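Local coordinates for protein 3-deoxy-manno-octulosonate cytidylyltransferase (Escherichia coli, PDB 1GQ9) that transfers the cytidylyl group of CTP to the eight-carbon sugar KDO, releasing diphosphate, and so probably activates KDO for lipopolysaccharide synthesis, at residues A3-P8 and I93-D98; G18-D23 and P53-A58. All blocks are in the same frame, centred on the assembly; numbering follows the deposited sequence.

Contact 1: residues A3-P8 and I93-D98. With MG (magnesium ion), chain C; CTP (cytidine-5'-triphosphate), chain D.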
ATOM      1  N   ALA A   3      22.052   1.949  20.370  1.00 11.69           N
ATOM      2  CA  ALA A   3      20.826   1.213  20.105  1.00 10.00           C
ATOM      3  C   ALA A   3      20.523   0.296  21.275  1.00 10.00           C
ATOM      4  O   ALA A   3      21.426  -0.336  21.826  1.00 10.93           O
ATOM      5  CB  ALA A   3      20.980   0.389  18.821  1.00 10.00           C
ATOM      6  N   VAL A   4      19.256   0.231  21.663  1.00 10.00           N
ATOM      7  CA  VAL A   4      18.854  -0.633  22.761  1.00 10.00           C
ATOM      8  C   VAL A   4      17.680  -1.502  22.332  1.00 10.00           C
ATOM      9  O   VAL A   4      16.952  -1.164  21.397  1.00 10.00           O
ATOM     10  CB  VAL A   4      18.451   0.190  24.011  1.00 10.00           C
ATOM     11  CG1 VAL A   4      19.523   1.211  24.320  1.00 10.00           C
ATOM     12  CG2 VAL A   4      17.116   0.871  23.787  1.00 12.06           C
ATOM     13  N   ILE A   5      17.507  -2.626  23.015  1.00 10.00           N
ATOM     14  CA  ILE A   5      16.414  -3.539  22.714  1.00 10.00           C
ATOM     15  C   ILE A   5      15.405  -3.478  23.847  1.00 10.00           C
ATOM     16  O   ILE A   5      15.773  -3.442  25.019  1.00 10.00           O
ATOM     17  CB  ILE A   5      16.912  -5.001  22.556  1.00 10.00           C
ATOM     18  CG1 ILE A   5      17.782  -5.130  21.303  1.00 11.24           C
ATOM     19  CG2 ILE A   5      15.736  -5.940  22.448  1.00 10.00           C
ATOM     20  CD1 ILE A   5      18.319  -6.535  21.056  1.00 17.52           C
ATOM     21  N   VAL A   6      14.127  -3.448  23.494  1.00 10.66           N
ATOM     22  CA  VAL A   6      13.077  -3.402  24.495  1.00 10.00           C
ATOM     23  C   VAL A   6      12.134  -4.570  24.269  1.00 10.00           C
ATOM     24  O   VAL A   6      11.773  -4.872  23.135  1.00 14.58           O
ATOM     25  CB  VAL A   6      12.297  -2.089  24.425  1.00 10.00           C
ATOM     26  CG1 VAL A   6      11.257  -2.056  25.522  1.00 10.00           C
ATOM     27  CG2 VAL A   6      13.254  -0.914  24.567  1.00 10.00           C
ATOM     28  N   ILE A   7      11.742  -5.229  25.351  1.00 10.00           N
ATOM     29  CA  ILE A   7      10.865  -6.385  25.263  1.00 10.00           C
ATOM     30  C   ILE A   7       9.606  -6.240  26.111  1.00 14.52           C
ATOM     31  O   ILE A   7       9.633  -6.483  27.319  1.00 17.63           O
ATOM     32  CB  ILE A   7      11.604  -7.642  25.712  1.00 10.00           C
ATOM     33  CG1 ILE A   7      12.840  -7.840  24.837  1.00 11.73           C
ATOM     34  CG2 ILE A   7      10.682  -8.842  25.628  1.00 10.00           C
ATOM     35  CD1 ILE A   7      13.760  -8.940  25.320  1.00 11.00           C
ATOM     36  N   PRO A   8       8.481  -5.858  25.485  1.00 10.00           N
ATOM     37  CA  PRO A   8       7.203  -5.679  26.174  1.00 10.00           C
ATOM     38  C   PRO A   8       6.736  -7.008  26.736  1.00 10.00           C
ATOM     39  O   PRO A   8       6.612  -7.972  25.999  1.00 14.57           O
ATOM     40  CB  PRO A   8       6.277  -5.188  25.061  1.00 15.55           C
ATOM     41  CG  PRO A   8       7.208  -4.547  24.082  1.00 10.00           C
ATOM     42  CD  PRO A   8       8.336  -5.540  24.058  1.00 11.24           C
ATOM     43  N   ILE A  93      14.861  -1.091  19.440  1.00 10.00           N
ATOM     44  CA  ILE A  93      14.376  -2.305  18.802  1.00 10.00           C
ATOM     45  C   ILE A  93      13.344  -2.941  19.725  1.00 15.04           C
ATOM     46  O   ILE A  93      13.599  -3.180  20.913  1.00 10.00           O
ATOM     47  CB  ILE A  93      15.505  -3.315  18.529  1.00 14.31           C
ATOM     48  CG1 ILE A  93      16.519  -2.707  17.557  1.00 10.00           C
ATOM     49  CG2 ILE A  93      14.916  -4.605  17.951  1.00 10.00           C
ATOM     50  CD1 ILE A  93      17.652  -3.639  17.212  1.00 10.00           C
ATOM     51  N   ASN A  94      12.170  -3.199  19.162  1.00 14.76           N
ATOM     52  CA  ASN A  94      11.070  -3.783  19.903  1.00 10.00           C
ATOM     53  C   ASN A  94      10.872  -5.259  19.554  1.00 10.00           C
ATOM     54  O   ASN A  94      10.411  -5.603  18.472  1.00 10.00           O
ATOM     55  CB  ASN A  94       9.814  -2.950  19.632  1.00 12.49           C
ATOM     56  CG  ASN A  94       8.549  -3.762  19.662  1.00 12.96           C
ATOM     57  OD1 ASN A  94       8.159  -4.357  18.654  1.00 10.00           O
ATOM     58  ND2 ASN A  94       7.893  -3.797  20.818  1.00 16.08           N
ATOM     59  N   LEU A  95      11.261  -6.122  20.485  1.00 10.00           N
ATOM     60  CA  LEU A  95      11.148  -7.565  20.330  1.00 10.00           C
ATOM     61  C   LEU A  95       9.980  -8.028  21.175  1.00 10.00           C
ATOM     62  O   LEU A  95       9.951  -7.778  22.376  1.00 18.47           O
ATOM     63  CB  LEU A  95      12.426  -8.246  20.828  1.00 11.70           C
ATOM     64  CG  LEU A  95      13.665  -8.179  19.939  1.00 10.00           C
ATOM     65  CD1 LEU A  95      14.890  -8.627  20.699  1.00 10.00           C
ATOM     66  CD2 LEU A  95      13.442  -9.067  18.728  1.00 16.60           C
ATOM     67  N   GLN A  96       9.018  -8.710  20.568  1.00 10.00           N
ATOM     68  CA  GLN A  96       7.872  -9.171  21.329  1.00 10.08           C
ATOM     69  C   GLN A  96       8.285 -10.208  22.361  1.00 13.95           C
ATOM     70  O   GLN A  96       9.317 -10.863  22.219  1.00 18.68           O
ATOM     71  CB  GLN A  96       6.799  -9.713  20.388  1.00 10.00           C
ATOM     72  CG  GLN A  96       6.307  -8.649  19.427  1.00 10.00           C
ATOM     73  CD  GLN A  96       6.182  -7.274  20.092  1.00 15.00           C
ATOM     74  OE1 GLN A  96       5.359  -7.064  20.987  1.00 10.53           O
ATOM     75  NE2 GLN A  96       7.011  -6.338  19.657  1.00 10.00           N
ATOM     76  N   GLY A  97       7.488 -10.343  23.411  1.00 14.17           N
ATOM     77  CA  GLY A  97       7.827 -11.295  24.451  1.00 16.52           C
ATOM     78  C   GLY A  97       7.341 -12.711  24.210  1.00 18.43           C
ATOM     79  O   GLY A  97       7.797 -13.638  24.887  1.00 24.13           O
ATOM     80  N   ASP A  98       6.433 -12.885  23.247  1.00 19.66           N
ATOM     81  CA  ASP A  98       5.855 -14.198  22.929  1.00 14.42           C
ATOM     82  C   ASP A  98       6.554 -14.959  21.796  1.00 16.55           C
ATOM     83  O   ASP A  98       5.990 -15.902  21.229  1.00 10.00           O
ATOM     84  CB  ASP A  98       4.370 -14.042  22.580  1.00 12.99           C
ATOM     85  CG  ASP A  98       4.150 -13.263  21.293  1.00 16.09           C
ATOM     86  OD1 ASP A  98       4.546 -12.078  21.235  1.00 21.06           O
ATOM     87  OD2 ASP A  98       3.585 -13.838  20.334  1.00 19.89           O
TER
HETATM   88 MG    MG C1242       1.574 -12.281  20.206  1.00 12.54          MG
HETATM   89  N1  CTP D1243       2.179  -6.045  24.980  1.00 40.28           N
HETATM   90  C2  CTP D1243       2.477  -5.204  26.038  1.00 38.34           C
HETATM   91  N3  CTP D1243       1.515  -4.189  26.444  1.00 41.50           N
HETATM   92  C4  CTP D1243       0.376  -4.028  25.848  1.00 43.87           C
HETATM   93  C5  CTP D1243       0.074  -4.944  24.707  1.00 44.87           C
HETATM   94  C6  CTP D1243       0.969  -5.892  24.327  1.00 44.07           C
HETATM   95  O2  CTP D1243       3.512  -5.251  26.681  1.00 40.12           O
HETATM   96  N4  CTP D1243      -0.473  -3.113  26.222  1.00 46.53           N
HETATM   97  C1' CTP D1243       3.140  -7.085  24.547  1.00 34.77           C
HETATM   98  C2' CTP D1243       2.815  -8.515  25.025  1.00 27.66           C
HETATM   99  O2' CTP D1243       3.013  -8.696  26.430  1.00 22.37           O
HETATM  100  C3' CTP D1243       3.712  -9.379  24.131  1.00 30.13           C
HETATM  101  C4' CTP D1243       3.616  -8.654  22.781  1.00 35.21           C
HETATM  102  O4' CTP D1243       3.266  -7.283  23.101  1.00 35.29           O
HETATM  103  O3' CTP D1243       5.086  -9.350  24.544  1.00 24.28           O
HETATM  104  C5' CTP D1243       2.608  -9.353  21.820  1.00 37.94           C
HETATM  105  O5' CTP D1243       1.300  -8.764  21.924  1.00 44.97           O
HETATM  106  PA  CTP D1243      -0.027  -9.629  21.686  1.00 50.15           P
HETATM  107  O1A CTP D1243      -1.172  -8.739  21.328  1.00 56.47           O
HETATM  108  O2A CTP D1243       0.235 -10.540  20.530  1.00 56.95           O
HETATM  109  O3A CTP D1243      -0.319 -10.491  23.028  1.00 54.92           O
HETATM  110  PB  CTP D1243      -1.441  -9.893  24.040  1.00 63.75           P
HETATM  111  O1B CTP D1243      -1.220  -8.423  24.202  1.00 59.02           O
HETATM  112  O2B CTP D1243      -1.246 -10.516  25.385  1.00 61.12           O
HETATM  113  O3B CTP D1243      -2.938 -10.135  23.435  1.00 58.95           O
HETATM  114  PG  CTP D1243      -3.254 -11.583  22.771  1.00 61.07           P
HETATM  115  O1G CTP D1243      -4.686 -11.675  22.358  1.00 57.49           O
HETATM  116  O2G CTP D1243      -2.952 -12.675  23.743  1.00 57.42           O
HETATM  117  O3G CTP D1243      -2.343 -11.770  21.464  1.00 55.84           O
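Ile5 and Ile93 face each other as a parallel beta pair, and Val6 pairs with Asn94 one step on, their side chains turned to the other face of the sheet. Three backbone bonds join the two segments: Ile93 N to Val4 O, Val6 N to Ile93 O and, just past the end of strand 91-94, Leu95 N to Val6 O. The second, Val6 N to Ile93 O at 2.6 Å, is close to straight, at 169° about its hydrogen. With CG1 turned anti to the carbonyl carbon (chi1 -68°), Ile5 lays CG1 against CB of Ile93 at 4.0 Å and directs CG2 at CD1 of Leu95. Replacing Ile5 by alanine would probably take away one apolar partner of Leu95 CD1 and open a gap beside Ile93. Further along, CG1 of Ile7 meets CB of Leu95 at 4.1 Å.

Both segments run on to the nucleotide, a worked example of an active site built where parallel strands of a Rossmann-like sheet end. The ribose hydroxyl O3' of CTP is gripped twice, donating to Pro8 O (2.5 Å) and accepting from Gly97 N (2.8 Å), so each segment supplies one bond. Next in the chain, Asp98 OD2 binds the magnesium ion at 2.5 Å, and O2A of CTP is a second ligand of that ion.

Helix 104-116 packs on Ile93 and Leu95 through Val107, while Leu80 of helix 76-84 lies against Val6 and Asn94 on the opposite face. Strand 45-50 borders strand 3-9 on its other edge, and strand 169-179 does the same for strand 91-94.

Contact 2: residues G18-D23 and P53-A58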
ATOM      1  N   GLY A  18      -0.496 -14.617  31.553  1.00 35.10           N
ATOM      2  CA  GLY A  18       0.816 -14.859  32.132  1.00 31.38           C
ATOM      3  C   GLY A  18       1.717 -15.588  31.158  1.00 26.54           C
ATOM      4  O   GLY A  18       2.662 -16.281  31.545  1.00 28.37           O
ATOM      5  N   LYS A  19       1.409 -15.409  29.880  1.00 18.14           N
ATOM      6  CA  LYS A  19       2.132 -16.025  28.779  1.00 19.05           C
ATOM      7  C   LYS A  19       3.664 -15.885  28.850  1.00 21.10           C
ATOM      8  O   LYS A  19       4.393 -16.767  28.390  1.00 15.64           O
ATOM      9  CB  LYS A  19       1.594 -15.443  27.463  1.00 20.95           C
ATOM     10  CG  LYS A  19       1.867 -16.270  26.214  1.00 28.19           C
ATOM     11  CD  LYS A  19       1.014 -15.786  25.035  1.00 25.63           C
ATOM     12  CE  LYS A  19       1.246 -14.305  24.737  1.00 31.87           C
ATOM     13  NZ  LYS A  19       0.344 -13.776  23.672  1.00 27.57           N
ATOM     14  N   PRO A  20       4.176 -14.779  29.422  1.00 17.97           N
ATOM     15  CA  PRO A  20       5.638 -14.632  29.499  1.00 14.48           C
ATOM     16  C   PRO A  20       6.356 -15.464  30.574  1.00 15.75           C
ATOM     17  O   PRO A  20       7.502 -15.866  30.381  1.00 10.90           O
ATOM     18  CB  PRO A  20       5.824 -13.127  29.695  1.00 18.21           C
ATOM     19  CG  PRO A  20       4.602 -12.736  30.449  1.00 18.19           C
ATOM     20  CD  PRO A  20       3.506 -13.505  29.742  1.00 16.32           C
ATOM     21  N   LEU A  21       5.693 -15.726  31.696  1.00 10.00           N
ATOM     22  CA  LEU A  21       6.305 -16.523  32.761  1.00 12.40           C
ATOM     23  C   LEU A  21       6.157 -18.025  32.485  1.00 14.26           C
ATOM     24  O   LEU A  21       6.471 -18.861  33.340  1.00 14.13           O
ATOM     25  CB  LEU A  21       5.644 -16.204  34.104  1.00 16.35           C
ATOM     26  CG  LEU A  21       5.527 -14.731  34.490  1.00 17.81           C
ATOM     27  CD1 LEU A  21       4.860 -14.613  35.854  1.00 10.89           C
ATOM     28  CD2 LEU A  21       6.906 -14.098  34.500  1.00 21.19           C
ATOM     29  N   LEU A  22       5.669 -18.365  31.295  1.00 10.00           N
ATOM     30  CA  LEU A  22       5.464 -19.763  30.927  1.00 13.39           C
ATOM     31  C   LEU A  22       6.778 -20.506  30.764  1.00 12.59           C
ATOM     32  O   LEU A  22       7.722 -19.984  30.175  1.00 14.12           O
ATOM     33  CB  LEU A  22       4.667 -19.866  29.624  1.00 17.83           C
ATOM     34  CG  LEU A  22       3.351 -19.086  29.528  1.00 22.88           C
ATOM     35  CD1 LEU A  22       2.612 -19.497  28.259  1.00 11.28           C
ATOM     36  CD2 LEU A  22       2.497 -19.345  30.757  1.00 21.32           C
ATOM     37  N   ASP A  23       6.830 -21.735  31.268  1.00 11.34           N
ATOM     38  CA  ASP A  23       8.044 -22.525  31.175  1.00 10.00           C
ATOM     39  C   ASP A  23       8.230 -23.253  29.852  1.00 10.00           C
ATOM     40  O   ASP A  23       7.422 -24.093  29.463  1.00 19.34           O
ATOM     41  CB  ASP A  23       8.111 -23.548  32.307  1.00 10.00           C
ATOM     42  CG  ASP A  23       9.378 -24.385  32.252  1.00 15.29           C
ATOM     43  OD1 ASP A  23       9.546 -25.149  31.273  1.00 17.07           O
ATOM     44  OD2 ASP A  23      10.215 -24.274  33.175  1.00 20.45           O
ATOM     45  N   PRO A  53       4.188  -7.071  38.466  1.00 15.04           N
ATOM     46  CA  PRO A  53       5.409  -7.414  39.206  1.00 13.70           C
ATOM     47  C   PRO A  53       5.780  -8.893  39.157  1.00 14.54           C
ATOM     48  O   PRO A  53       6.947  -9.268  39.323  1.00 16.57           O
ATOM     49  CB  PRO A  53       5.084  -6.961  40.623  1.00 19.08           C
ATOM     50  CG  PRO A  53       3.628  -7.246  40.722  1.00 17.22           C
ATOM     51  CD  PRO A  53       3.094  -6.731  39.395  1.00 15.20           C
ATOM     52  N   ARG A  54       4.776  -9.734  38.946  1.00 18.95           N
ATOM     53  CA  ARG A  54       5.005 -11.171  38.871  1.00 23.09           C
ATOM     54  C   ARG A  54       5.916 -11.446  37.681  1.00 17.72           C
ATOM     55  O   ARG A  54       6.434 -12.551  37.516  1.00 19.63           O
ATOM     56  CB  ARG A  54       3.665 -11.892  38.718  1.00 21.47           C
ATOM     57  CG  ARG A  54       2.724 -11.668  39.899  1.00 22.57           C
ATOM     58  CD  ARG A  54       1.359 -12.316  39.689  1.00 18.77           C
ATOM     59  NE  ARG A  54       0.544 -11.605  38.705  1.00 15.27           N
ATOM     60  CZ  ARG A  54      -0.712 -11.927  38.412  1.00 16.68           C
ATOM     61  NH1 ARG A  54      -1.294 -12.950  39.024  1.00 16.14           N
ATOM     62  NH2 ARG A  54      -1.391 -11.221  37.520  1.00 17.56           N
ATOM     63  N   VAL A  55       6.097 -10.421  36.856  1.00 16.97           N
ATOM     64  CA  VAL A  55       6.952 -10.505  35.681  1.00 10.00           C
ATOM     65  C   VAL A  55       8.263  -9.846  36.078  1.00 14.83           C
ATOM     66  O   VAL A  55       9.343 -10.411  35.883  1.00 13.44           O
ATOM     67  CB  VAL A  55       6.336  -9.745  34.493  1.00 10.00           C
ATOM     68  CG1 VAL A  55       7.275  -9.767  33.317  1.00 10.00           C
ATOM     69  CG2 VAL A  55       4.994 -10.365  34.114  1.00 10.00           C
ATOM     70  N   GLU A  56       8.151  -8.652  36.656  1.00 14.14           N
ATOM     71  CA  GLU A  56       9.311  -7.891  37.105  1.00 11.16           C
ATOM     72  C   GLU A  56      10.151  -8.709  38.084  1.00 11.72           C
ATOM     73  O   GLU A  56      11.381  -8.648  38.061  1.00 10.00           O
ATOM     74  CB  GLU A  56       8.850  -6.602  37.768  1.00 14.67           C
ATOM     75  CG  GLU A  56       9.938  -5.886  38.539  1.00 18.84           C
ATOM     76  CD  GLU A  56       9.398  -4.707  39.313  1.00 23.39           C
ATOM     77  OE1 GLU A  56       8.375  -4.880  40.015  1.00 19.50           O
ATOM     78  OE2 GLU A  56       9.997  -3.614  39.220  1.00 26.63           O
ATOM     79  N   GLN A  57       9.480  -9.462  38.952  1.00 16.54           N
ATOM     80  CA  GLN A  57      10.174 -10.307  39.919  1.00 18.52           C
ATOM     81  C   GLN A  57      10.786 -11.477  39.162  1.00 17.89           C
ATOM     82  O   GLN A  57      11.901 -11.916  39.450  1.00 20.23           O
ATOM     83  CB  GLN A  57       9.199 -10.844  40.974  1.00 25.56           C
ATOM     84  CG  GLN A  57       8.627  -9.781  41.886  1.00 29.16           C
ATOM     85  CD  GLN A  57       9.699  -8.852  42.414  1.00 28.00           C
ATOM     86  OE1 GLN A  57      10.744  -9.301  42.888  1.00 28.57           O
ATOM     87  NE2 GLN A  57       9.446  -7.547  42.335  1.00 33.66           N
ATOM     88  N   ALA A  58      10.036 -11.977  38.190  1.00 10.00           N
ATOM     89  CA  ALA A  58      10.486 -13.089  37.379  1.00 10.00           C
ATOM     90  C   ALA A  58      11.725 -12.669  36.603  1.00 10.14           C
ATOM     91  O   ALA A  58      12.690 -13.426  36.495  1.00 15.91           O
ATOM     92  CB  ALA A  58       9.380 -13.505  36.419  1.00 10.79           C
TER
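Leu21 sets its CG anti to the carbonyl carbon (chi1 -51°) and extends from there (chi2 -179°), which carries both methyls up to the first turn of helix 53-61. CD1 arrives beside Arg54, 4.1 Å from its CB, while CD2 lies 3.8 Å from CA of Val55. The fork of the side chain thus spans the carbonyl oxygen of Arg54, with CG 3.8 Å from that oxygen. In Val55 the first torsion places CG2 beside the backbone N, and this branch receives CD2 of Leu21 at 4.2 Å and, more loosely, CG of Pro20 at 4.4 Å. Ala58, one turn later, also directs its methyl toward Leu21.

Residues 18-23 belong to the loop that follows strand 3-9, which in this Rossmann-like nucleotidyltransferase fold handles the triphosphate: outside the contact itself, Lys19 NZ forms a salt bridge with O2G of the bound CTP, and the side chain of Pro20 lies about 6 Å from the nucleotide. The contact therefore illustrates how a substrate-binding loop can lean on a helix through its apolar residues while a neighbouring lysine serves the ligand. A weak bond from Leu21 N to Gly18 O closes a turn in the loop, and backbone bonds tie Pro20 to Ile30 and Leu22 to Met29.

Polar work on the helix side is done elsewhere. Arg54 NE forms a salt bridge with Asp52 OD2, and the guanidinium makes a cation-pi contact with Tyr11, a residue that also touches Leu21 and Val55.

Contact 1 lies in the buried core, its centre about 7 Å from the centre of the chain, whereas contact 2 is partly exposed, its centre about 19 Å away. The first joins two neighbouring strands mainly by backbone bonds; the second rests a loop on a helix mainly through Leu21, laid on the helix backbone and its side chains. Contact 1 uses strand 3-9 itself and contact 2 the loop after it; since both its segments lie between residues 8 and 93, contact 2 is nested inside contact 1. They meet where Asp98 CB packs against Lys19 CE at 3.8 Å, beside a nucleotide held by contact 1 at ribose and, through magnesium, alpha phosphate, and by Lys19 at the gamma phosphate.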